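Long-range contacts in 5-carboxyvanillate decarboxylase (Sphingomonas paucimobilis, PDB 4L6D), which probably catalyses the manganese-dependent, non-oxidative decarboxylation of 5-carboxyvanillate, and holds vanillate at the metal in this structure: residues A[267-273]-A[291-297]; A[137-141]-A[331-335]; A[129-133]-A[163-169]; A[49-53]-A[297-301]. All blocks are in the same frame, centred on the assembly; numbering follows the deposited sequence.

Contact 1: A[267-273]-A[291-297]; sequences FAITTSG and NVMWAID. With MN (manganese (II) ion), chain I; VNL (4-hydroxy-3-methoxybenzoate), chain J.
Ile269 spans Val292 as parallel strands do: its N donates to Asn291 O (2.9 Å) and its O accepts from Met293 N. A third rung runs from Thr271 N to Met293 O (2.9 Å). On one face of the sheet Ile269 CG1 lies beside Val292 CG2 at 4.1 Å, both chains pointing the same way. Thr270 and Met293 occupy the other, where a bend at the thioether (chi3 -77°) brings Met293 CE to 4.0 Å from Ala268 CB. Past the ladder, Thr271 OG1 sits between its own N and carbonyl carbon (chi1 65°) and takes a weak bond from Ala295 N; water 1 links the same hydroxyl to Ala295 O. Ser272 CB packs on Ala295 CB (3.8 Å), next to Asp297. Asp297 OD1 binds manganese at 2.1 Å, alongside Glu8, His174, water 3 and vanillate O3. In the second shell His227 bonds Asp297 OD2, Ser272 OG bonds Glu8, and Thr270 OG1 bonds Tyr172. Helix 277-287 covers Ile269 and Val292. This is the last beta-alpha-beta unit of a TIM barrel, with the metal at the C-terminal ends of its strands, as in the amidohydrolase superfamily.

Contact 2: A[137-141]-A[331-335]; sequences RLNGL and IFRIT
At the N-terminal end of the barrel, Asn139, on the approach to strand 140-144, meets Phe332, where the chain leaves the last helix, 317-331. The Asn139 amide carries the contact. Its ND2 donates to Phe332 O at 2.9 Å, with an N-H...O angle of 154°; the acceptor lies in the amide plane and the donor comes nearly head-on to the C=O. CG stands anti to the carbonyl carbon (chi1 -61°), which turns the amide to the Phe332 carbonyl and leaves OD1 to accept from Gly113 N of the neighbouring strand. With both ends engaged, the amide is fixed against flipping. Ile334 CG1 packs at 3.7 Å from Asn139 ND2. The Phe332 ring turns its edge to the strand: Asn139 O lies in the ring plane, 3.7 Å from CD1, while Ile331 CG2 covers one face. Gly140 CA also meets that edge, at a place where a side-chain carbon would be tight against the ring. Water 5 donates to both Asn139 O and Ile331 O, tying the backbones together. The extended Arg333 chain runs alongside, with NH2 bonded to Ser167 O, and the terminal carboxylate of Thr335 pairs with Arg3. A second manganese ion, not the one at Asp297, lies about 4 Å from the Asn139 side chain (nearest atoms). Phe332 also packs on Leu73 and Leu114 of the inner strands, so its ring closes the N-terminal end of the TIM barrel.

Contact 3: A[129-133]-A[163-169]; sequences IERVA and AIEASGL
Two neighbouring outer helices of the TIM barrel, 122-134 and 158-167, meet here through Ile129, Val132 and Ala133 on one and Ala163, Ile164, Ser167 and the following Leu169 on the other. The short helical segments run almost parallel, crossing at -19° with axes 9.5 Å apart. Ile129 reaches across with both branches. Its CD1 meets Ile164 CG1 at 3.7 Å, the two chains lying aslant, and its CG2, anti to the backbone N, rests against the carbonyl oxygen and CB of Ala163. One turn on, the small residues allow a close approach: Ala133 CB touches Ser167 CB at 3.8 Å. Leu169 then bends in over the end of the helix, and its CD1 fills the corner between Ala133 CB (3.7 Å) and Val132 CG1 (3.9 Å). Leu141 of strand 140-144 lies beneath, touched by Ile129, Val132, Ile164 and Leu169. Ser167 OG stands between its own N and carbonyl carbon (chi1 73°), where it donates to Ile164 O at 2.7 Å and, in an ST turn, accepts from Leu169 N at 3.0 Å. Gly168, with positive phi, ends the helix between them. With an alanine here the CB contact to Ala133 would remain, but Leu169 N would probably be left without its acceptor and the turn that aims Leu169 inward would be less firmly set. No hydrogen bond crosses between the two segments; the serine hydroxyl is used on its own helix end, and what joins the segments is side-chain packing, mostly apolar.

Contact 4: A[49-53]-A[297-301]; sequences MIGRL and DYPYQ. With MN (manganese (II) ion), chain I; VNL (4-hydroxy-3-methoxybenzoate), chain J.
One face of the ring of Tyr300, in the loop after the last TIM-barrel strand, lies over the vanillate ring, with CM2 of the ligand 3.4 Å above its centre, while Met49 and Leu53 of helix 49-54 come to the tyrosine obliquely. The Met49 sulfur is a Met-aromatic neighbour, SD lying 4.5 Å from the centroid of the Tyr300 ring, and its CE touches CD1 of that ring. A bend at chi2 (60°) and another at chi3 swing this thioether round to the tyrosine. The Tyr298 ring has Pro299 CB over one face and water 6 in plane at its edge; Arg52 NH2 approaches it obliquely, with guanidinium and ring planes 75° apart. Tyr298 and Pro299 share the loop of Tyr300, and Pro299 follows a cis peptide bond. Pro299 is the wedge: CB covers a face of the Arg52 guanidinium, and CG packs against Leu53 CD2 (3.6 Å) and Met49 SD. Arg52 NH1 donates to Pro299 O at 2.9 Å, with the carbonyl oxygen 18° out of the guanidinium plane. Water 7 joins Arg52 NH2 to the same oxygen, and Glu59 forms a salt bridge with NE, so the guanidinium is fixed from several directions. Replacing Tyr300 by an alanine would probably uncover the vanillate ring, strip Met49 of its aromatic partner and leave the Thr77 hydroxyl without the phenol it bonds. That phenol oxygen, Tyr300 OH, also has a methyl group against it, Leu53 CD1 at 3.5 Å.

How the contacts relate
From the N terminus, contact 4 opens first, at 49-53, and closes only at 297-301, bringing an early helix to the loop after the last barrel strand. Contact 3 begins and ends inside that span, joining the two helices that flank strand 140-144. Contact 2 opens at 137-141, between the segments of contact 3, and closes at the C terminus, so it crosses both contacts 3 and 4. Contact 1 lies within the loops of both 2 and 4; it shares Asp297 with contact 4, and its Met293 packs on Phe332 of contact 2. Contacts 1 and 4 meet at the metal and vanillate, while 2 and 3, linked by Arg333 and Ser167, lie toward the opposite end of the barrel.

Contact 1: A[267-273]-A[291-297]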
# COMPACT_ATOMS: atom_id res chain seq x y z
N PHE A 267 -8.85 7.37 -13.67
CA PHE A 267 -9.00 6.01 -13.16
C PHE A 267 -10.42 5.71 -12.71
O PHE A 267 -11.17 6.60 -12.33
CB PHE A 267 -8.09 5.76 -11.95
CG PHE A 267 -6.61 5.74 -12.26
CD1 PHE A 267 -5.95 6.90 -12.61
CD2 PHE A 267 -5.89 4.57 -12.13
CE1 PHE A 267 -4.58 6.88 -12.87
CE2 PHE A 267 -4.52 4.54 -12.38
CZ PHE A 267 -3.87 5.70 -12.75
N ALA A 268 -10.74 4.42 -12.74
CA ALA A 268 -11.89 3.87 -12.02
C ALA A 268 -11.39 2.61 -11.34
O ALA A 268 -10.31 2.10 -11.66
CB ALA A 268 -13.05 3.56 -12.98
N ILE A 269 -12.17 2.11 -10.38
CA ILE A 269 -11.75 0.96 -9.59
C ILE A 269 -12.81 -0.13 -9.59
O ILE A 269 -13.97 0.12 -9.91
CB ILE A 269 -11.41 1.35 -8.11
CG1 ILE A 269 -12.67 1.70 -7.31
CG2 ILE A 269 -10.44 2.53 -8.09
CD1 ILE A 269 -12.40 1.76 -5.81
N THR A 270 -12.39 -1.34 -9.22
CA THR A 270 -13.34 -2.42 -8.97
C THR A 270 -13.16 -2.98 -7.58
O THR A 270 -12.14 -2.76 -6.93
CB THR A 270 -13.26 -3.57 -9.99
OG1 THR A 270 -12.29 -4.54 -9.57
CG2 THR A 270 -12.93 -3.06 -11.41
N THR A 271 -14.16 -3.74 -7.15
CA THR A 271 -14.20 -4.31 -5.80
C THR A 271 -13.64 -5.73 -5.72
O THR A 271 -13.83 -6.39 -4.71
CB THR A 271 -15.64 -4.34 -5.26
OG1 THR A 271 -16.42 -5.24 -6.06
CG2 THR A 271 -16.28 -2.94 -5.33
N SER A 272 -12.99 -6.21 -6.78
CA SER A 272 -12.47 -7.59 -6.77
C SER A 272 -11.68 -7.87 -5.51
O SER A 272 -10.78 -7.11 -5.14
CB SER A 272 -11.59 -7.84 -7.99
OG SER A 272 -10.60 -6.83 -8.09
N GLY A 273 -12.00 -8.96 -4.82
CA GLY A 273 -11.22 -9.35 -3.65
C GLY A 273 -11.31 -8.45 -2.43
O GLY A 273 -10.55 -8.65 -1.48
N ASN A 291 -17.26 5.93 -10.31
CA ASN A 291 -15.90 5.40 -10.48
C ASN A 291 -15.64 4.06 -9.79
O ASN A 291 -14.50 3.62 -9.69
CB ASN A 291 -14.87 6.42 -9.98
CG ASN A 291 -14.47 7.42 -11.05
OD1 ASN A 291 -14.82 7.28 -12.22
ND2 ASN A 291 -13.70 8.43 -10.65
N VAL A 292 -16.70 3.41 -9.31
CA VAL A 292 -16.56 2.13 -8.63
C VAL A 292 -17.39 1.06 -9.32
O VAL A 292 -18.59 1.23 -9.51
CB VAL A 292 -16.99 2.22 -7.15
CG1 VAL A 292 -16.71 0.90 -6.43
CG2 VAL A 292 -16.28 3.39 -6.47
N MET A 293 -16.75 -0.06 -9.66
CA MET A 293 -17.41 -1.18 -10.31
C MET A 293 -17.29 -2.45 -9.49
O MET A 293 -16.32 -2.65 -8.78
CB MET A 293 -16.78 -1.44 -11.68
CG MET A 293 -17.06 -0.33 -12.67
SD MET A 293 -16.20 -0.54 -14.24
CE MET A 293 -14.54 -0.04 -13.81
N TRP A 294 -18.28 -3.32 -9.63
CA TRP A 294 -18.25 -4.61 -8.96
C TRP A 294 -17.45 -5.65 -9.77
O TRP A 294 -17.39 -5.60 -11.00
CB TRP A 294 -19.69 -5.07 -8.73
CG TRP A 294 -19.84 -6.42 -8.11
CD1 TRP A 294 -19.58 -6.77 -6.82
CD2 TRP A 294 -20.28 -7.61 -8.77
NE1 TRP A 294 -19.83 -8.11 -6.63
CE2 TRP A 294 -20.27 -8.65 -7.82
CE3 TRP A 294 -20.69 -7.89 -10.09
CZ2 TRP A 294 -20.65 -9.95 -8.14
CZ3 TRP A 294 -21.06 -9.18 -10.40
CH2 TRP A 294 -21.05 -10.19 -9.43
N ALA A 295 -16.84 -6.59 -9.05
CA ALA A 295 -16.14 -7.72 -9.68
C ALA A 295 -16.15 -8.91 -8.74
O ALA A 295 -16.48 -8.76 -7.56
CB ALA A 295 -14.71 -7.34 -10.06
N ILE A 296 -15.75 -10.08 -9.23
CA ILE A 296 -15.68 -11.28 -8.41
C ILE A 296 -14.24 -11.74 -8.22
O ILE A 296 -13.87 -12.19 -7.12
CB ILE A 296 -16.49 -12.44 -9.02
CG1 ILE A 296 -17.96 -12.04 -9.21
CG2 ILE A 296 -16.36 -13.70 -8.15
CD1 ILE A 296 -18.70 -12.98 -10.14
N ASP A 297 -13.42 -11.63 -9.27
CA ASP A 297 -12.12 -12.29 -9.35
C ASP A 297 -12.26 -13.82 -9.46
O ASP A 297 -11.44 -14.57 -8.93
CB ASP A 297 -11.20 -11.91 -8.17
CG ASP A 297 -9.81 -11.51 -8.61
OD1 ASP A 297 -9.41 -11.89 -9.73
OD2 ASP A 297 -9.11 -10.83 -7.83
MN MN I . -7.73 -11.20 -10.80
C1 VNL J . -4.83 -15.31 -7.75
CO1 VNL J . -5.89 -14.48 -7.38
CO2 VNL J . -4.24 -15.23 -9.02
CM1 VNL J . -6.40 -13.54 -8.30
CM2 VNL J . -4.72 -14.30 -9.94
OM VNL J . -4.21 -14.14 -11.20
CZ VNL J . -5.84 -13.43 -9.57
CC VNL J . -4.32 -16.34 -6.76
CV VNL J . -3.09 -14.94 -11.64
O1 VNL J . -5.00 -16.64 -5.75
O2 VNL J . -3.24 -16.92 -7.01
O3 VNL J . -6.47 -12.80 -10.61
O HOH W 1 -16.54 -7.78 -4.94
O HOH W 2 -14.37 -10.42 -5.01
O HOH W 3 -8.86 -11.85 -12.56

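Contact 2: A[137-141]-A[331-335]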
# COMPACT_ATOMS: atom_id res chain seq x y z
N ARG A 137 -13.53 -5.43 -32.00
CA ARG A 137 -14.53 -4.66 -31.27
C ARG A 137 -14.71 -5.17 -29.84
O ARG A 137 -15.82 -5.21 -29.30
CB ARG A 137 -15.86 -4.63 -32.04
CG ARG A 137 -15.80 -3.76 -33.30
CD ARG A 137 -16.94 -4.08 -34.26
NE ARG A 137 -16.58 -5.18 -35.16
CZ ARG A 137 -16.11 -5.02 -36.39
NH1 ARG A 137 -15.96 -3.81 -36.91
NH2 ARG A 137 -15.80 -6.08 -37.13
N LEU A 138 -13.59 -5.53 -29.21
CA LEU A 138 -13.62 -5.94 -27.81
C LEU A 138 -13.90 -4.76 -26.88
O LEU A 138 -13.89 -3.60 -27.29
CB LEU A 138 -12.34 -6.69 -27.43
CG LEU A 138 -12.32 -8.12 -27.96
CD1 LEU A 138 -10.92 -8.69 -27.86
CD2 LEU A 138 -13.30 -8.99 -27.20
N ASN A 139 -14.16 -5.07 -25.62
CA ASN A 139 -14.73 -4.11 -24.68
C ASN A 139 -13.72 -3.22 -23.98
O ASN A 139 -14.06 -2.19 -23.40
CB ASN A 139 -15.57 -4.87 -23.65
CG ASN A 139 -16.71 -5.62 -24.28
OD1 ASN A 139 -16.54 -6.76 -24.73
ND2 ASN A 139 -17.87 -4.99 -24.35
N GLY A 140 -12.46 -3.63 -24.04
CA GLY A 140 -11.41 -2.88 -23.38
C GLY A 140 -10.12 -3.66 -23.48
O GLY A 140 -10.02 -4.58 -24.29
N LEU A 141 -9.16 -3.31 -22.63
CA LEU A 141 -7.85 -3.95 -22.62
C LEU A 141 -7.46 -4.37 -21.22
O LEU A 141 -7.95 -3.81 -20.24
CB LEU A 141 -6.80 -2.99 -23.17
CG LEU A 141 -6.96 -2.55 -24.61
CD1 LEU A 141 -6.12 -1.29 -24.88
CD2 LEU A 141 -6.61 -3.65 -25.60
N ILE A 331 -18.07 2.20 -19.08
CA ILE A 331 -16.62 2.17 -19.22
C ILE A 331 -16.14 1.11 -20.22
O ILE A 331 -15.17 1.33 -20.95
CB ILE A 331 -15.95 1.97 -17.85
CG1 ILE A 331 -16.16 3.23 -17.00
CG2 ILE A 331 -14.45 1.62 -17.98
CD1 ILE A 331 -15.79 3.06 -15.54
N PHE A 332 -16.84 -0.02 -20.25
CA PHE A 332 -16.44 -1.14 -21.10
C PHE A 332 -17.38 -1.42 -22.28
O PHE A 332 -17.41 -2.54 -22.80
CB PHE A 332 -16.26 -2.39 -20.24
CG PHE A 332 -15.12 -2.30 -19.27
CD1 PHE A 332 -13.81 -2.20 -19.72
CD2 PHE A 332 -15.35 -2.32 -17.90
CE1 PHE A 332 -12.75 -2.12 -18.81
CE2 PHE A 332 -14.31 -2.24 -16.99
CZ PHE A 332 -13.00 -2.15 -17.45
N ARG A 333 -18.14 -0.42 -22.69
CA ARG A 333 -18.86 -0.48 -23.97
C ARG A 333 -19.80 -1.68 -24.05
O ARG A 333 -19.83 -2.39 -25.06
CB ARG A 333 -17.86 -0.57 -25.14
CG ARG A 333 -16.87 0.58 -25.23
CD ARG A 333 -15.97 0.45 -26.46
NE ARG A 333 -15.08 1.60 -26.59
CZ ARG A 333 -14.31 1.84 -27.65
NH1 ARG A 333 -14.32 1.01 -28.70
NH2 ARG A 333 -13.53 2.91 -27.68
N ILE A 334 -20.58 -1.90 -22.99
CA ILE A 334 -21.53 -3.00 -22.96
C ILE A 334 -22.94 -2.45 -23.12
O ILE A 334 -23.31 -1.49 -22.45
CB ILE A 334 -21.44 -3.80 -21.64
CG1 ILE A 334 -20.05 -4.41 -21.47
CG2 ILE A 334 -22.51 -4.88 -21.60
CD1 ILE A 334 -19.80 -4.98 -20.08
N THR A 335 -23.71 -3.04 -24.02
CA THR A 335 -25.11 -2.68 -24.18
C THR A 335 -25.94 -3.43 -23.15
O THR A 335 -26.71 -2.84 -22.38
CB THR A 335 -25.61 -3.05 -25.57
OG1 THR A 335 -24.85 -2.33 -26.55
CG2 THR A 335 -27.08 -2.69 -25.71
OXT THR A 335 -25.83 -4.65 -23.06
O HOH W 4 -14.41 -1.80 -29.36
O HOH W 5 -13.30 0.38 -22.77

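Contact 3: A[129-133]-A[163-169]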
# COMPACT_ATOMS: atom_id res chain seq x y z
N ILE A 129 -3.49 -3.33 -30.41
CA ILE A 129 -4.47 -2.54 -29.68
C ILE A 129 -5.50 -1.94 -30.64
O ILE A 129 -6.70 -2.02 -30.38
CB ILE A 129 -3.77 -1.47 -28.82
CG1 ILE A 129 -3.10 -2.16 -27.64
CG2 ILE A 129 -4.75 -0.40 -28.34
CD1 ILE A 129 -1.99 -1.36 -26.99
N GLU A 130 -5.03 -1.40 -31.76
CA GLU A 130 -5.94 -0.86 -32.76
C GLU A 130 -6.85 -1.95 -33.31
O GLU A 130 -8.05 -1.73 -33.49
CB GLU A 130 -5.17 -0.18 -33.89
CG GLU A 130 -6.07 0.28 -35.04
CD GLU A 130 -5.33 1.07 -36.09
OE1 GLU A 130 -5.93 1.34 -37.15
OE2 GLU A 130 -4.15 1.43 -35.86
N ARG A 131 -6.30 -3.14 -33.56
CA ARG A 131 -7.10 -4.24 -34.08
C ARG A 131 -8.16 -4.69 -33.07
O ARG A 131 -9.30 -4.97 -33.45
CB ARG A 131 -6.20 -5.43 -34.49
CG ARG A 131 -6.92 -6.52 -35.26
CD ARG A 131 -6.00 -7.69 -35.61
NE ARG A 131 -5.72 -8.53 -34.45
CZ ARG A 131 -6.37 -9.65 -34.16
NH1 ARG A 131 -6.04 -10.33 -33.07
NH2 ARG A 131 -7.33 -10.11 -34.96
N VAL A 132 -7.79 -4.75 -31.80
CA VAL A 132 -8.71 -5.11 -30.73
C VAL A 132 -9.90 -4.15 -30.70
O VAL A 132 -11.06 -4.57 -30.60
CB VAL A 132 -7.98 -5.12 -29.36
CG1 VAL A 132 -8.96 -5.13 -28.20
CG2 VAL A 132 -7.03 -6.32 -29.28
N ALA A 133 -9.61 -2.86 -30.84
CA ALA A 133 -10.63 -1.82 -30.77
C ALA A 133 -11.53 -1.79 -32.00
O ALA A 133 -12.75 -1.74 -31.86
CB ALA A 133 -9.98 -0.45 -30.56
N ALA A 163 -1.47 4.50 -28.40
CA ALA A 163 -2.48 3.70 -29.09
C ALA A 163 -3.70 3.44 -28.21
O ALA A 163 -4.82 3.46 -28.71
CB ALA A 163 -1.87 2.39 -29.59
N ILE A 164 -3.48 3.20 -26.92
CA ILE A 164 -4.60 2.97 -26.01
C ILE A 164 -5.46 4.22 -25.94
O ILE A 164 -6.69 4.16 -26.12
CB ILE A 164 -4.14 2.53 -24.61
CG1 ILE A 164 -3.46 1.17 -24.68
CG2 ILE A 164 -5.34 2.50 -23.65
CD1 ILE A 164 -2.97 0.67 -23.33
N GLU A 165 -4.83 5.38 -25.71
CA GLU A 165 -5.58 6.63 -25.69
C GLU A 165 -6.40 6.83 -26.96
O GLU A 165 -7.59 7.16 -26.89
CB GLU A 165 -4.66 7.82 -25.48
CG GLU A 165 -5.44 9.08 -25.22
CD GLU A 165 -4.59 10.33 -25.23
OE1 GLU A 165 -3.61 10.38 -26.00
OE2 GLU A 165 -4.91 11.26 -24.46
N ALA A 166 -5.78 6.63 -28.11
CA ALA A 166 -6.45 6.87 -29.38
C ALA A 166 -7.61 5.89 -29.61
O ALA A 166 -8.59 6.23 -30.27
CB ALA A 166 -5.45 6.78 -30.53
N SER A 167 -7.48 4.68 -29.06
CA SER A 167 -8.50 3.65 -29.27
C SER A 167 -9.78 3.94 -28.51
O SER A 167 -10.84 3.46 -28.89
CB SER A 167 -7.98 2.27 -28.85
OG SER A 167 -7.92 2.17 -27.43
N GLY A 168 -9.67 4.67 -27.41
CA GLY A 168 -10.81 4.90 -26.53
C GLY A 168 -11.09 3.76 -25.56
O GLY A 168 -12.00 3.85 -24.74
N LEU A 169 -10.31 2.69 -25.64
CA LEU A 169 -10.47 1.54 -24.73
C LEU A 169 -9.87 1.81 -23.36
O LEU A 169 -8.75 2.30 -23.24
CB LEU A 169 -9.81 0.29 -25.31
CG LEU A 169 -10.40 -0.24 -26.63
CD1 LEU A 169 -9.65 -1.49 -27.05
CD2 LEU A 169 -11.89 -0.53 -26.48

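Contact 4: A[49-53]-A[297-301]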
# COMPACT_ATOMS: atom_id res chain seq x y z
N MET A 49 -6.87 -25.61 -11.37
CA MET A 49 -7.02 -24.23 -11.82
C MET A 49 -7.04 -24.04 -13.34
O MET A 49 -7.82 -23.23 -13.84
CB MET A 49 -5.98 -23.34 -11.16
CG MET A 49 -6.21 -21.86 -11.38
SD MET A 49 -7.80 -21.26 -10.74
CE MET A 49 -7.45 -21.09 -8.99
N ILE A 50 -6.20 -24.75 -14.09
CA ILE A 50 -6.24 -24.62 -15.55
C ILE A 50 -7.63 -24.90 -16.10
O ILE A 50 -8.14 -24.15 -16.93
CB ILE A 50 -5.19 -25.51 -16.25
CG1 ILE A 50 -3.80 -24.92 -16.06
CG2 ILE A 50 -5.51 -25.65 -17.75
CD1 ILE A 50 -2.68 -25.83 -16.46
N GLY A 51 -8.26 -25.97 -15.62
CA GLY A 51 -9.59 -26.32 -16.07
C GLY A 51 -10.61 -25.25 -15.75
O GLY A 51 -11.45 -24.91 -16.59
N ARG A 52 -10.55 -24.70 -14.53
CA ARG A 52 -11.50 -23.68 -14.12
C ARG A 52 -11.32 -22.36 -14.86
O ARG A 52 -12.30 -21.69 -15.19
CB ARG A 52 -11.45 -23.51 -12.59
CG ARG A 52 -11.71 -24.86 -11.89
CD ARG A 52 -11.92 -24.74 -10.40
NE ARG A 52 -13.06 -23.88 -10.11
CZ ARG A 52 -12.95 -22.72 -9.48
NH1 ARG A 52 -11.76 -22.31 -9.06
NH2 ARG A 52 -14.02 -21.98 -9.26
N LEU A 53 -10.07 -22.01 -15.15
CA LEU A 53 -9.78 -20.83 -15.96
C LEU A 53 -10.24 -21.00 -17.40
O LEU A 53 -10.74 -20.06 -18.03
CB LEU A 53 -8.27 -20.58 -15.95
CG LEU A 53 -7.70 -20.01 -14.65
CD1 LEU A 53 -6.18 -20.19 -14.61
CD2 LEU A 53 -8.03 -18.53 -14.54
N ASP A 297 -13.42 -11.63 -9.27
CA ASP A 297 -12.12 -12.29 -9.35
C ASP A 297 -12.26 -13.82 -9.46
O ASP A 297 -11.44 -14.57 -8.93
CB ASP A 297 -11.20 -11.91 -8.17
CG ASP A 297 -9.81 -11.51 -8.61
OD1 ASP A 297 -9.41 -11.89 -9.73
OD2 ASP A 297 -9.11 -10.83 -7.83
N TYR A 298 -13.29 -14.27 -10.17
CA TYR A 298 -13.47 -15.69 -10.48
C TYR A 298 -12.39 -16.09 -11.51
O TYR A 298 -12.04 -15.28 -12.36
CB TYR A 298 -14.87 -15.89 -11.05
CG TYR A 298 -15.18 -17.33 -11.38
CD1 TYR A 298 -15.73 -18.17 -10.42
CD2 TYR A 298 -14.91 -17.86 -12.64
CE1 TYR A 298 -16.01 -19.49 -10.71
CE2 TYR A 298 -15.19 -19.17 -12.94
CZ TYR A 298 -15.74 -19.99 -11.96
OH TYR A 298 -16.02 -21.31 -12.23
N PRO A 299 -11.85 -17.32 -11.44
CA PRO A 299 -12.16 -18.44 -10.54
C PRO A 299 -11.30 -18.46 -9.28
O PRO A 299 -11.34 -19.45 -8.53
CB PRO A 299 -11.83 -19.66 -11.40
CG PRO A 299 -10.66 -19.21 -12.21
CD PRO A 299 -10.94 -17.74 -12.53
N TYR A 300 -10.55 -17.40 -9.05
CA TYR A 300 -9.69 -17.34 -7.87
C TYR A 300 -10.49 -17.09 -6.59
O TYR A 300 -10.02 -17.39 -5.49
CB TYR A 300 -8.61 -16.28 -8.09
CG TYR A 300 -7.71 -16.60 -9.28
CD1 TYR A 300 -6.74 -17.59 -9.21
CD2 TYR A 300 -7.86 -15.92 -10.49
CE1 TYR A 300 -5.92 -17.90 -10.30
CE2 TYR A 300 -7.05 -16.21 -11.59
CZ TYR A 300 -6.08 -17.20 -11.49
OH TYR A 300 -5.27 -17.50 -12.56
N GLN A 301 -11.69 -16.53 -6.74
CA GLN A 301 -12.64 -16.38 -5.65
C GLN A 301 -14.01 -16.87 -6.10
O GLN A 301 -14.30 -16.87 -7.30
CB GLN A 301 -12.73 -14.93 -5.19
CG GLN A 301 -11.42 -14.44 -4.63
CD GLN A 301 -11.56 -13.25 -3.69
OE1 GLN A 301 -10.61 -12.53 -3.47
NE2 GLN A 301 -12.74 -13.09 -3.10
MN MN I . -7.73 -11.20 -10.80
C1 VNL J . -4.83 -15.31 -7.75
CO1 VNL J . -5.89 -14.48 -7.38
CO2 VNL J . -4.24 -15.23 -9.02
CM1 VNL J . -6.40 -13.54 -8.30
CM2 VNL J . -4.72 -14.30 -9.94
OM VNL J . -4.21 -14.14 -11.20
CZ VNL J . -5.84 -13.43 -9.57
CC VNL J . -4.32 -16.34 -6.76
CV VNL J . -3.09 -14.94 -11.64
O1 VNL J . -5.00 -16.64 -5.75
O2 VNL J . -3.24 -16.92 -7.01
O3 VNL J . -6.47 -12.80 -10.61
O HOH W 6 -14.91 -22.22 -14.46
O HOH W 7 -14.17 -19.92 -7.35
O HOH W 3 -8.86 -11.85 -12.56